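Local coordinates for protein CurM Sulfotransferase (Moorea producta, PDB 4GBM) that probably transfers a sulfuryl group from PAPS in curacin biosynthesis, as the sulfotransferase domain of a polyketide synthase, at residues E94-D99 and Q125-P130. The protein carries 2 engineered substitutions. Numbering follows the deposited sequence.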
# COMPACT_ATOMS: atom_id res chain seq x y z
N GLU A 94 -5.00 0.38 -18.75
CA GLU A 94 -6.37 0.74 -18.37
C GLU A 94 -6.77 2.11 -18.90
O GLU A 94 -7.78 2.25 -19.59
CB GLU A 94 -6.53 0.73 -16.84
CG GLU A 94 -6.47 -0.63 -16.18
CD GLU A 94 -7.74 -1.47 -16.36
OE1 GLU A 94 -7.65 -2.70 -16.18
OE2 GLU A 94 -8.81 -0.90 -16.69
N VAL A 95 -5.97 3.12 -18.57
CA VAL A 95 -6.32 4.52 -18.82
C VAL A 95 -6.21 4.92 -20.30
O VAL A 95 -6.86 5.88 -20.73
CB VAL A 95 -5.53 5.51 -17.91
CG1 VAL A 95 -5.75 5.17 -16.45
CG2 VAL A 95 -4.05 5.53 -18.25
N LYS A 96 -5.41 4.18 -21.06
CA LYS A 96 -5.22 4.46 -22.49
C LYS A 96 -5.74 3.36 -23.41
O LYS A 96 -5.57 3.42 -24.63
CB LYS A 96 -3.74 4.74 -22.79
CG LYS A 96 -3.23 6.08 -22.26
CD LYS A 96 -1.75 6.28 -22.58
CE LYS A 96 -1.48 6.30 -24.09
NZ LYS A 96 -2.35 7.25 -24.85
N ASN A 97 -6.39 2.35 -22.82
CA ASN A 97 -6.89 1.18 -23.56
C ASN A 97 -5.83 0.56 -24.48
O ASN A 97 -6.02 0.44 -25.70
CB ASN A 97 -8.20 1.51 -24.30
CG ASN A 97 -9.02 0.28 -24.63
OD1 ASN A 97 -8.65 -0.85 -24.31
ND2 ASN A 97 -10.17 0.49 -25.28
N LEU A 98 -4.70 0.19 -23.88
CA LEU A 98 -3.55 -0.35 -24.60
C LEU A 98 -3.32 -1.81 -24.27
O LEU A 98 -3.62 -2.25 -23.16
CB LEU A 98 -2.28 0.43 -24.24
CG LEU A 98 -2.18 1.91 -24.58
CD1 LEU A 98 -0.91 2.51 -24.00
CD2 LEU A 98 -2.23 2.11 -26.09
N ASP A 99 -2.77 -2.56 -25.22
CA ASP A 99 -2.26 -3.88 -24.90
C ASP A 99 -0.92 -3.73 -24.19
O ASP A 99 -0.36 -2.63 -24.12
CB ASP A 99 -2.21 -4.82 -26.12
CG ASP A 99 -1.25 -4.35 -27.21
OD1 ASP A 99 -0.45 -3.41 -27.00
OD2 ASP A 99 -1.30 -4.94 -28.31
N GLN A 125 -1.95 11.67 -13.54
CA GLN A 125 -3.06 12.50 -13.07
C GLN A 125 -3.95 12.95 -14.22
O GLN A 125 -5.18 12.85 -14.14
CB GLN A 125 -2.56 13.70 -12.26
CG GLN A 125 -2.09 13.33 -10.85
CD GLN A 125 -1.56 14.52 -10.08
OE1 GLN A 125 -0.89 15.40 -10.63
NE2 GLN A 125 -1.85 14.56 -8.78
N GLU A 126 -3.35 13.42 -15.31
CA GLU A 126 -4.14 13.87 -16.46
C GLU A 126 -4.87 12.71 -17.15
O GLU A 126 -5.99 12.87 -17.63
CB GLU A 126 -3.30 14.69 -17.44
CG GLU A 126 -2.32 13.89 -18.27
CD GLU A 126 -1.65 14.70 -19.36
OE1 GLU A 126 -0.45 14.44 -19.60
OE2 GLU A 126 -2.30 15.58 -19.97
N ASN A 127 -4.24 11.54 -17.20
CA ASN A 127 -4.85 10.41 -17.88
C ASN A 127 -5.98 9.74 -17.09
O ASN A 127 -6.82 9.05 -17.66
CB ASN A 127 -3.80 9.39 -18.32
CG ASN A 127 -3.17 9.76 -19.65
OD1 ASN A 127 -3.64 9.34 -20.71
ND2 ASN A 127 -2.13 10.58 -19.60
N ILE A 128 -6.01 9.97 -15.78
CA ILE A 128 -7.11 9.43 -14.94
C ILE A 128 -8.16 10.48 -14.57
O ILE A 128 -9.25 10.13 -14.11
CB ILE A 128 -6.58 8.74 -13.66
CG1 ILE A 128 -6.02 9.78 -12.67
CG2 ILE A 128 -5.55 7.66 -14.00
CD1 ILE A 128 -5.71 9.22 -11.29
N ALA A 129 -7.83 11.76 -14.75
CA ALA A 129 -8.73 12.87 -14.41
C ALA A 129 -10.15 12.62 -14.93
O ALA A 129 -10.32 12.16 -16.06
CB ALA A 129 -8.18 14.18 -14.97
N PRO A 130 -11.19 12.94 -14.12
CA PRO A 130 -11.19 13.63 -12.82
C PRO A 130 -10.98 12.73 -11.59
O PRO A 130 -11.08 13.20 -10.46
CB PRO A 130 -12.60 14.25 -12.78
CG PRO A 130 -13.43 13.28 -13.52
CD PRO A 130 -12.56 12.71 -14.61
O HOH W 1 -6.06 8.27 -21.49
O HOH W 2 -2.80 9.38 -23.17
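The carboxamide of N127 turns one face toward the end of helix 87-96: K96 CG comes in obliquely on that side, beyond the oxygen end, 3.6 Å from N127 OD1, and V95 CG2 approaches on the same side, 3.9 Å from N127 CB. At the amide's oxygen end two waters donate to OD1 from directions about 90° apart. One, 2.8 Å from N127 OD1, also donates to the main-chain O of V95; the other, 2.6 Å from N127 OD1, accepts from K96 NZ at 2.7 Å. The lysine chain reaches it by curling at its last two torsions (chi3 61°, chi4 52°) rather than extending. At the amide's nitrogen end, ND2 donates to M123 O one turn back in its own helix, which fixes the rotation of the amide and leaves its oxygen directed at the waters. Two helix C-termini thus meet partly through solvent and partly directly in the helical part of the sulfotransferase domain, beside the end strand 58-59 of its parallel, P-loop-type sheet; N97, with positive phi, closes the first helix in a Schellman motif. An apolar patch adjoins the waters: V95 CG1 presses on I128 CG2 at 3.5 Å, tighter than usual for two methyls, and F59 touches both side chains. R131 packs on V95, while its NE bonds to I128 O, where helix 117-128 gives way to the cis peptide before P130.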